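Local coordinates for protein sialidase B (Streptococcus pneumoniae serotype 4, PDB 4XJW) that catalyses the hydrolysis of alpha-(2->3)-, alpha-(2->6)- and alpha-(2->8)-glycosidic linkages of terminal sialic acid residues in oligosaccharides, glycoproteins and glycolipids, at residues I606-P609 against S610-Y613; P575-S579 against G580-G584. The protein carries 1 engineered substitution. One frame throughout, in Å; residues are numbered along the deposited sequence.

Interaction 1: I606-P609 against S610-Y613; sequences IDLP and SYGY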
ATOM      1  N   ILE A 606      -2.452   0.877 -17.236  1.00 11.15           N
ATOM      2  CA  ILE A 606      -1.294   0.355 -16.500  1.00 12.63           C
ATOM      3  C   ILE A 606      -1.192  -1.173 -16.642  1.00 10.70           C
ATOM      4  O   ILE A 606      -0.107  -1.739 -16.782  1.00 12.47           O
ATOM      5  CB  ILE A 606      -1.394   0.749 -15.014  1.00 13.85           C
ATOM      6  CG1 ILE A 606      -1.266   2.265 -14.847  1.00 17.71           C
ATOM      7  CG2 ILE A 606      -0.321   0.035 -14.188  1.00 12.38           C
ATOM      8  CD1 ILE A 606       0.170   2.730 -14.781  1.00 17.07           C
ATOM      9  N   ASP A 607      -2.342  -1.837 -16.603  1.00 10.94           N
ATOM     10  CA  ASP A 607      -2.431  -3.279 -16.805  1.00 12.87           C
ATOM     11  C   ASP A 607      -3.902  -3.545 -17.136  1.00 14.63           C
ATOM     12  O   ASP A 607      -4.665  -2.596 -17.349  1.00 15.61           O
ATOM     13  CB  ASP A 607      -1.974  -4.033 -15.546  1.00 11.83           C
ATOM     14  CG  ASP A 607      -1.616  -5.495 -15.815  1.00 11.00           C
ATOM     15  OD1 ASP A 607      -1.946  -6.022 -16.901  1.00 12.84           O
ATOM     16  OD2 ASP A 607      -1.002  -6.134 -14.925  1.00 10.82           O
ATOM     17  N   LEU A 608      -4.304  -4.816 -17.167  1.00 13.69           N
ATOM     18  CA  LEU A 608      -5.644  -5.218 -17.618  1.00 12.99           C
ATOM     19  C   LEU A 608      -6.734  -4.525 -16.825  1.00 12.92           C
ATOM     20  O   LEU A 608      -6.559  -4.247 -15.637  1.00 13.74           O
ATOM     21  CB  LEU A 608      -5.812  -6.735 -17.482  1.00 11.69           C
ATOM     22  CG  LEU A 608      -4.721  -7.617 -18.081  1.00 15.45           C
ATOM     23  CD1 LEU A 608      -5.106  -9.091 -18.068  1.00 16.05           C
ATOM     24  CD2 LEU A 608      -4.364  -7.147 -19.488  1.00 18.10           C
ATOM     25  N   PRO A 609      -7.878  -4.245 -17.470  1.00 13.82           N
ATOM     26  CA  PRO A 609      -9.006  -3.620 -16.776  1.00 14.55           C
ATOM     27  C   PRO A 609      -9.442  -4.397 -15.528  1.00 13.20           C
ATOM     28  O   PRO A 609      -9.963  -3.801 -14.579  1.00 16.53           O
ATOM     29  CB  PRO A 609     -10.115  -3.643 -17.836  1.00 17.47           C
ATOM     30  CG  PRO A 609      -9.382  -3.534 -19.129  1.00 16.85           C
ATOM     31  CD  PRO A 609      -8.077  -4.297 -18.929  1.00 17.36           C
ATOM     32  N   SER A 610      -9.232  -5.713 -15.523  1.00 14.17           N
ATOM     33  CA  SER A 610      -9.665  -6.540 -14.399  1.00 13.11           C
ATOM     34  C   SER A 610      -8.608  -6.710 -13.301  1.00 12.50           C
ATOM     35  O   SER A 610      -8.891  -7.288 -12.252  1.00 12.04           O
ATOM     36  CB  SER A 610     -10.090  -7.917 -14.901  1.00 12.82           C
ATOM     37  OG  SER A 610      -8.998  -8.565 -15.518  1.00 15.05           O
ATOM     38  N   TYR A 611      -7.394  -6.226 -13.543  1.00 11.66           N
ATOM     39  CA  TYR A 611      -6.332  -6.356 -12.546  1.00 11.95           C
ATOM     40  C   TYR A 611      -6.320  -5.151 -11.599  1.00 10.17           C
ATOM     41  O   TYR A 611      -6.667  -4.026 -11.992  1.00  9.95           O
ATOM     42  CB  TYR A 611      -4.980  -6.560 -13.219  1.00 10.57           C
ATOM     43  CG  TYR A 611      -4.727  -7.970 -13.717  1.00  9.78           C
ATOM     44  CD1 TYR A 611      -5.755  -8.902 -13.814  1.00 11.36           C
ATOM     45  CD2 TYR A 611      -3.442  -8.380 -14.064  1.00 11.29           C
ATOM     46  CE1 TYR A 611      -5.513 -10.195 -14.259  1.00 13.03           C
ATOM     47  CE2 TYR A 611      -3.188  -9.673 -14.513  1.00  9.81           C
ATOM     48  CZ  TYR A 611      -4.241 -10.580 -14.609  1.00  9.67           C
ATOM     49  OH  TYR A 611      -4.023 -11.869 -15.043  1.00 11.22           O
ATOM     50  N   GLY A 612      -5.954  -5.400 -10.342  1.00  9.32           N
ATOM     51  CA  GLY A 612      -6.089  -4.421  -9.275  1.00 10.77           C
ATOM     52  C   GLY A 612      -5.242  -3.168  -9.409  1.00  8.54           C
ATOM     53  O   GLY A 612      -4.088  -3.201  -9.851  1.00 10.58           O
ATOM     54  N   TYR A 613      -5.826  -2.045  -9.019  1.00  8.27           N
ATOM     55  CA  TYR A 613      -5.096  -0.785  -8.974  1.00  9.35           C
ATOM     56  C   TYR A 613      -5.807   0.125  -7.998  1.00  8.71           C
ATOM     57  O   TYR A 613      -6.970   0.472  -8.209  1.00  9.90           O
ATOM     58  CB  TYR A 613      -5.079  -0.141 -10.363  1.00 10.78           C
ATOM     59  CG  TYR A 613      -4.114   1.022 -10.515  1.00  7.98           C
ATOM     60  CD1 TYR A 613      -4.474   2.332 -10.183  1.00  8.89           C
ATOM     61  CD2 TYR A 613      -2.847   0.812 -11.032  1.00  8.95           C
ATOM     62  CE1 TYR A 613      -3.563   3.408 -10.360  1.00  9.47           C
ATOM     63  CE2 TYR A 613      -1.944   1.853 -11.211  1.00 10.07           C
ATOM     64  CZ  TYR A 613      -2.302   3.142 -10.866  1.00 10.74           C
ATOM     65  OH  TYR A 613      -1.362   4.134 -11.067  1.00 12.75           O
TER
HETATM   66  O   HOH W   1      -5.089  -2.556 -13.806  1.00 12.78           O

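Interaction 2: P575-S579 against G580-G584; sequences PNSRS and GRKGG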
ATOM      1  N   PRO A 575      -7.586   4.362 -10.587  1.00  9.79           N
ATOM      2  CA  PRO A 575      -8.391   3.325 -11.236  1.00  9.84           C
ATOM      3  C   PRO A 575      -9.437   3.997 -12.130  1.00  9.63           C
ATOM      4  O   PRO A 575      -9.941   5.082 -11.810  1.00 12.09           O
ATOM      5  CB  PRO A 575      -9.078   2.636 -10.054  1.00 10.05           C
ATOM      6  CG  PRO A 575      -9.116   3.690  -8.971  1.00  8.26           C
ATOM      7  CD  PRO A 575      -7.775   4.376  -9.129  1.00  9.38           C
ATOM      8  N   ASN A 576      -9.759   3.365 -13.245  1.00 10.91           N
ATOM      9  CA  ASN A 576     -10.866   3.852 -14.072  1.00 12.69           C
ATOM     10  C   ASN A 576     -11.872   2.734 -14.180  1.00 14.42           C
ATOM     11  O   ASN A 576     -11.812   1.910 -15.100  1.00 15.69           O
ATOM     12  CB  ASN A 576     -10.363   4.260 -15.460  1.00 14.37           C
ATOM     13  CG  ASN A 576     -11.407   5.021 -16.261  1.00 14.97           C
ATOM     14  OD1 ASN A 576     -12.590   5.027 -15.924  1.00 16.54           O
ATOM     15  ND2 ASN A 576     -10.969   5.665 -17.337  1.00 17.23           N
ATOM     16  N   SER A 577     -12.774   2.690 -13.205  1.00 11.37           N
ATOM     17  CA  SER A 577     -13.732   1.587 -13.076  1.00 15.06           C
ATOM     18  C   SER A 577     -14.883   2.026 -12.196  1.00 14.16           C
ATOM     19  O   SER A 577     -14.666   2.684 -11.182  1.00 11.22           O
ATOM     20  CB  SER A 577     -13.055   0.357 -12.447  1.00 14.80           C
ATOM     21  OG  SER A 577     -14.018  -0.651 -12.142  1.00 14.77           O
ATOM     22  N   ARG A 578     -16.110   1.669 -12.579  1.00 14.49           N
ATOM     23  CA  ARG A 578     -17.281   1.936 -11.741  1.00 15.67           C
ATOM     24  C   ARG A 578     -17.492   0.832 -10.715  1.00 13.69           C
ATOM     25  O   ARG A 578     -18.331   0.956  -9.821  1.00 16.02           O
ATOM     26  CB  ARG A 578     -18.551   2.044 -12.590  1.00 19.10           C
ATOM     27  CG  ARG A 578     -18.588   3.207 -13.540  1.00 25.33           C
ATOM     28  CD  ARG A 578     -19.872   3.190 -14.358  1.00 35.53           C
ATOM     29  NE  ARG A 578     -20.414   4.532 -14.527  1.00 44.17           N
ATOM     30  CZ  ARG A 578     -21.482   4.815 -15.262  1.00 48.45           C
ATOM     31  NH1 ARG A 578     -22.121   3.847 -15.904  1.00 47.17           N
ATOM     32  NH2 ARG A 578     -21.910   6.067 -15.355  1.00 50.75           N
ATOM     33  N   SER A 579     -16.714  -0.239 -10.850  1.00 15.29           N
ATOM     34  CA  SER A 579     -16.976  -1.501 -10.157  1.00 13.32           C
ATOM     35  C   SER A 579     -16.064  -1.772  -8.961  1.00 16.23           C
ATOM     36  O   SER A 579     -16.528  -2.190  -7.903  1.00 15.68           O
ATOM     37  CB  SER A 579     -16.869  -2.650 -11.157  1.00 17.66           C
ATOM     38  OG  SER A 579     -17.164  -3.886 -10.547  1.00 21.16           O
ATOM     39  N   GLY A 580     -14.760  -1.555  -9.131  1.00 13.38           N
ATOM     40  CA  GLY A 580     -13.819  -1.858  -8.071  1.00 13.89           C
ATOM     41  C   GLY A 580     -12.555  -1.045  -8.235  1.00 10.15           C
ATOM     42  O   GLY A 580     -12.485  -0.172  -9.095  1.00 11.30           O
ATOM     43  N   ARG A 581     -11.559  -1.325  -7.399  1.00  8.85           N
ATOM     44  CA  ARG A 581     -10.264  -0.661  -7.527  1.00  8.58           C
ATOM     45  C   ARG A 581      -9.384  -1.480  -8.468  1.00  9.37           C
ATOM     46  O   ARG A 581      -8.614  -2.354  -8.049  1.00  9.70           O
ATOM     47  CB  ARG A 581      -9.629  -0.447  -6.151  1.00  8.31           C
ATOM     48  CG  ARG A 581     -10.314   0.652  -5.364  1.00  8.70           C
ATOM     49  CD  ARG A 581      -9.687   0.945  -4.021  1.00  7.78           C
ATOM     50  NE  ARG A 581     -10.345   2.084  -3.362  1.00  7.75           N
ATOM     51  CZ  ARG A 581     -10.217   2.381  -2.070  1.00  8.58           C
ATOM     52  NH1 ARG A 581      -9.471   1.605  -1.288  1.00  9.10           N
ATOM     53  NH2 ARG A 581     -10.830   3.444  -1.555  1.00  9.62           N
ATOM     54  N   LYS A 582      -9.564  -1.223  -9.758  1.00  9.69           N
ATOM     55  CA  LYS A 582      -8.963  -2.001 -10.834  1.00 10.01           C
ATOM     56  C   LYS A 582      -8.937  -1.131 -12.078  1.00 11.70           C
ATOM     57  O   LYS A 582      -9.472  -0.010 -12.071  1.00 10.67           O
ATOM     58  CB  LYS A 582      -9.746  -3.301 -11.079  1.00 11.62           C
ATOM     59  CG  LYS A 582     -11.240  -3.116 -11.316  1.00 13.51           C
ATOM     60  CD  LYS A 582     -11.938  -4.472 -11.445  1.00 15.68           C
ATOM     61  CE  LYS A 582     -13.446  -4.296 -11.586  1.00 21.12           C
ATOM     62  NZ  LYS A 582     -14.155  -5.611 -11.507  1.00 21.22           N
ATOM     63  N   GLY A 583      -8.274  -1.610 -13.127  1.00 12.50           N
ATOM     64  CA  GLY A 583      -8.236  -0.867 -14.375  1.00 12.42           C
ATOM     65  C   GLY A 583      -7.478   0.441 -14.238  1.00 11.89           C
ATOM     66  O   GLY A 583      -7.959   1.513 -14.625  1.00 12.52           O
ATOM     67  N   GLY A 584      -6.276   0.351 -13.683  1.00 12.39           N
ATOM     68  CA  GLY A 584      -5.477   1.541 -13.432  1.00 10.81           C
ATOM     69  C   GLY A 584      -5.067   2.251 -14.699  1.00 11.02           C
ATOM     70  O   GLY A 584      -4.753   1.606 -15.701  1.00 10.93           O
TER
HETATM   71  O   HOH W   2     -12.501   2.543  -9.451  1.00 11.75           O
HETATM   72  O   HOH W   3     -16.748  -6.379 -12.132  1.00 19.28           O

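Interaction 1: I606-P609 against S610-Y613
Leu608 and Tyr611 are the first and last residues of a type I beta turn, closed by the hydrogen bond from Tyr611 N to Leu608 O (3.0 Å), with Pro609 and Ser610 at its corners in the helix-like backbone conformations that define the type. The turn belongs to the loop following strand 597-605, an outermost strand of a four-stranded antiparallel blade of the sialidase propeller. Leu608 O is gripped twice, because a water also donates to it and to Tyr611 O, bridging the ends of the turn.

The side chains of Leu608 and Tyr611 run side by side in the same direction. Leu608 has CG beside its backbone N (chi1 -50°), which carries CD1 over one face of the Tyr611 ring: CD1 is 4.0 Å from the ring centroid and only 14° off the normal, a CH-pi contact. Asp607 reaches the same ring at its edge. Its OD2 lies near the ring plane, 3.4 Å from Tyr611 CD2, and the carboxylate is turned 72° against the ring. Asp607 OD1 accepts from Leu608 N at 2.7 Å, the donor standing above the carboxylate plane.

This buried carboxylate has further partners, probably favouring its ionised form. Bonds from Lys98 N to OD1 and Gly97 N to OD2, with Ser610 OG to Asp70 O, join the turn to the N-terminal concanavalin-like domain; the salt bridge from OD2 to Lys632 stays on the propeller side.

Where the loop's arms diverge, with CA atoms 8.5 Å apart, Ile606 and Tyr613 meet through apolar contacts. Tyr613, whose OH is hydrogen-bonded to Ser573 OG, crosses Ile606 at about a right angle, and both isoleucine branches touch one ring atom: CG1 lies 3.7 Å and CG2 3.8 Å from Tyr613 CE2.

Interaction 2: P575-S579 against G580-G584
The connection between antiparallel strands 569-575 and 584-592 of a propeller blade forms this contact, and it carries Arg581, a probable substrate-binding residue by similarity. Its base is a non-hydrogen-bonded pair, Pro575 with Gly584, whose CA atoms are 4.1 Å apart; next to it Asn576 N donates to Gly583 O at 2.9 Å. Gly583 has a positive phi (66°), a backbone conformation that glycine adopts readily.

Farther out, Ser577 makes an ST turn. With OG anti to the backbone N (chi1 172°), the hydroxyl lies within the bend and accepts two backbone donors, Ser579 N at 3.0 Å and Gly580 N at 3.2 Å. The second bond is nearly straight, at 167°. A water donates to both Ser577 O and Gly580 O, tying the two sides of the loop together.

Arg581 is the centre of an inverse gamma turn and points away from the opposing segment. Its guanidinium group is positioned by Thr553 OG1, Ser635 OG and Gly552 O, beside Arg519, consistent with the arginine cluster that receives the substrate carboxylate in sialidases.

Lys582 sends its extended chain back along the loop, CE lying 3.7 Å from Ser577 OG. Beyond it, a water accepts from Lys582 NZ at 2.8 Å and is also hydrogen-bonded to Ser579 OG.

How the interactions relate
Interaction 2 comes first along the chain and interaction 1 follows after strands 584-592 and 597-605, yet their centres lie only 8 Å apart. The two loops leave the same end of one propeller blade and run against each other. Ile606 N probably bonds to Gly584 O (2.9 Å), prolonging the pairing of those two strands, and Tyr613 N probably bonds to Arg581 O (3.0 Å). Packing backs this up, with Tyr613 CG 3.3 Å from Gly584 CA. The 606-613 loop thus links the backbone of the probable substrate-binding Arg581 to the segment leading into Tyr615, the nucleophile by similarity, while its outer side faces the N-terminal domain.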